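Local coordinates for protein orotidine 5'-phosphate decarboxylase (Streptomyces avermitilis, PDB 3V75) that probably catalyses the decarboxylation of orotidine 5'-phosphate to UMP and CO2, the last step of de novo UMP biosynthesis, at residues 174-179 and 219-224. Sequence-based numbering, arbitrary orientation.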
ATOM      1  N   LEU A 174       0.826  10.635  -3.179  1.00  5.19           N
ATOM      2  CA  LEU A 174       2.279  10.830  -3.142  1.00  5.40           C
ATOM      3  C   LEU A 174       2.720  11.615  -4.366  1.00  4.81           C
ATOM      4  O   LEU A 174       2.381  11.246  -5.499  1.00  6.98           O
ATOM      5  CB  LEU A 174       3.006   9.496  -3.156  1.00  3.28           C
ATOM      6  CG  LEU A 174       2.659   8.502  -2.053  1.00  5.19           C
ATOM      7  CD1 LEU A 174       3.445   7.221  -2.193  1.00  6.62           C
ATOM      8  CD2 LEU A 174       2.897   9.134  -0.649  1.00  9.03           C
ATOM      9  N   ALA A 175       3.463  12.706  -4.163  1.00  4.99           N
ATOM     10  CA  ALA A 175       3.955  13.484  -5.296  1.00  4.67           C
ATOM     11  C   ALA A 175       5.477  13.616  -5.270  1.00  5.37           C
ATOM     12  O   ALA A 175       6.165  13.181  -6.181  1.00  5.45           O
ATOM     13  CB  ALA A 175       3.280  14.859  -5.350  1.00  6.32           C
ATOM     14  N   LEU A 176       5.998  14.217  -4.198  1.00  3.67           N
ATOM     15  CA  LEU A 176       7.429  14.531  -4.074  1.00  4.98           C
ATOM     16  C   LEU A 176       7.880  14.137  -2.667  1.00  6.65           C
ATOM     17  O   LEU A 176       7.400  14.698  -1.675  1.00  6.59           O
ATOM     18  CB  LEU A 176       7.625  16.023  -4.271  1.00  4.79           C
ATOM     19  CG  LEU A 176       7.429  16.470  -5.722  1.00  5.32           C
ATOM     20  CD1 LEU A 176       7.200  17.961  -5.817  1.00  7.76           C
ATOM     21  CD2 LEU A 176       8.645  16.029  -6.586  1.00  7.21           C
ATOM     22  N   THR A 177       8.808  13.195  -2.569  1.00  6.65           N
ATOM     23  CA  THR A 177       9.288  12.747  -1.252  1.00  7.34           C
ATOM     24  C   THR A 177      10.785  12.965  -1.105  1.00  6.78           C
ATOM     25  O   THR A 177      11.518  13.037  -2.097  1.00  8.02           O
ATOM     26  CB  THR A 177       8.904  11.284  -1.013  1.00  8.45           C
ATOM     27  OG1 THR A 177       9.433  10.447  -2.072  1.00  7.03           O
ATOM     28  CG2 THR A 177       7.370  11.168  -0.953  1.00 10.21           C
ATOM     29  N   SER A 178      11.258  13.087   0.149  1.00  9.01           N
ATOM     30  CA  SER A 178      12.642  13.491   0.359  1.00 12.06           C
ATOM     31  C   SER A 178      13.595  12.353   0.624  1.00  9.35           C
ATOM     32  O   SER A 178      14.783  12.585   0.870  1.00 11.97           O
ATOM     33  CB  SER A 178      12.720  14.513   1.495  1.00 13.29           C
ATOM     34  OG  SER A 178      12.442  13.841   2.701  1.00 18.08           O
ATOM     35  N   ASN A 179      13.124  11.101   0.506  1.00  8.56           N
ATOM     36  CA  ASN A 179      14.049   9.980   0.609  1.00  7.94           C
ATOM     37  C   ASN A 179      15.062  10.025  -0.544  1.00  8.06           C
ATOM     38  O   ASN A 179      14.772  10.640  -1.581  1.00  9.82           O
ATOM     39  CB  ASN A 179      13.290   8.643   0.662  1.00  6.05           C
ATOM     40  CG  ASN A 179      12.379   8.446  -0.555  1.00  6.49           C
ATOM     41  OD1 ASN A 179      11.437   9.233  -0.775  1.00  8.66           O
ATOM     42  ND2 ASN A 179      12.666   7.402  -1.345  1.00  5.90           N
ATOM     43  N   ALA A 219      -1.596  16.523  -1.915  1.00  4.65           N
ATOM     44  CA  ALA A 219      -0.369  15.829  -2.308  1.00  5.10           C
ATOM     45  C   ALA A 219       0.533  15.658  -1.084  1.00  3.90           C
ATOM     46  O   ALA A 219       0.523  16.507  -0.186  1.00  5.21           O
ATOM     47  CB  ALA A 219       0.398  16.651  -3.361  1.00  6.09           C
ATOM     48  N   VAL A 220       1.343  14.601  -1.087  1.00  4.33           N
ATOM     49  CA  VAL A 220       2.439  14.482  -0.132  1.00  4.61           C
ATOM     50  C   VAL A 220       3.672  15.139  -0.783  1.00  4.44           C
ATOM     51  O   VAL A 220       4.078  14.759  -1.892  1.00  4.64           O
ATOM     52  CB  VAL A 220       2.734  13.013   0.227  1.00  4.12           C
ATOM     53  CG1 VAL A 220       3.899  12.967   1.246  1.00  5.48           C
ATOM     54  CG2 VAL A 220       1.444  12.358   0.793  1.00  5.25           C
ATOM     55  N   VAL A 221       4.228  16.148  -0.101  1.00  4.66           N
ATOM     56  CA  VAL A 221       5.370  16.931  -0.600  1.00  4.07           C
ATOM     57  C   VAL A 221       6.315  17.121   0.577  1.00  5.16           C
ATOM     58  O   VAL A 221       5.970  17.807   1.558  1.00  6.12           O
ATOM     59  CB  VAL A 221       4.919  18.309  -1.096  1.00  6.02           C
ATOM     60  CG1 VAL A 221       6.101  19.116  -1.654  1.00  7.04           C
ATOM     61  CG2 VAL A 221       3.870  18.146  -2.204  1.00  7.28           C
ATOM     62  N   GLY A 222       7.478  16.492   0.510  1.00  5.51           N
ATOM     63  CA  GLY A 222       8.425  16.518   1.619  1.00  6.84           C
ATOM     64  C   GLY A 222       8.990  17.906   1.890  1.00  8.61           C
ATOM     65  O   GLY A 222       9.447  18.593   0.955  1.00  8.46           O
ATOM     66  N   ALA A 223       8.946  18.316   3.173  1.00  6.83           N
ATOM     67  CA  ALA A 223       9.362  19.676   3.557  1.00  8.96           C
ATOM     68  C   ALA A 223      10.861  19.882   3.461  1.00  7.92           C
ATOM     69  O   ALA A 223      11.323  21.027   3.517  1.00  9.73           O
ATOM     70  CB  ALA A 223       8.906  20.008   4.994  1.00 10.63           C
ATOM     71  N   THR A 224      11.638  18.800   3.392  1.00  7.73           N
ATOM     72  CA  THR A 224      13.096  18.946   3.352  1.00  9.02           C
ATOM     73  C   THR A 224      13.650  18.930   1.923  1.00 10.10           C
ATOM     74  O   THR A 224      14.868  18.960   1.732  1.00 12.05           O
ATOM     75  CB  THR A 224      13.822  17.865   4.185  1.00 10.49           C
ATOM     76  OG1 THR A 224      13.500  16.563   3.674  1.00 12.83           O
ATOM     77  CG2 THR A 224      13.401  17.924   5.655  1.00 13.91           C
TER
HETATM   78  O   HOH W   1      10.604  15.748   4.001  1.00 15.85           O
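Leu174 and Val220 run alongside each other into the barrel interior. With CG set anti to its carbonyl carbon (chi1 -57°), Leu174 brings CD2 to 3.8 Å from Val220 CG2; its side chain also comes close to Lys119, the predicted proton donor. On the outer face, Leu176 CB passes 4.3 Å from Val221 CG1, Leu176 packing under helix 196-207 and Val221 against Phe258 of helix 254-258. Between these two pairs the register slips by one residue at Ala175, whose CB turns toward the partner strand and meets Ala219 CB at 3.9 Å. The slip makes Val220 O serve two donors: Ala175 N arrives on a lone pair, in the carbonyl plane, while Leu176 N gives a nearly straight bond of 3.0 Å (174° at the hydrogen). Ala175 O is hydrogen-bonded to Tyr151 OH of the second subunit. Gly222 N then closes the ladder on Leu176 O at 2.8 Å, tilted from the carbonyl plane. Past the strand ends, one water links Ser178 OG to Thr224 N. Two adjacent parallel strands, 170-176 and 217-221, with a beta bulge near their C-terminal ends, belong to the TIM barrel, whose active site lies at that end.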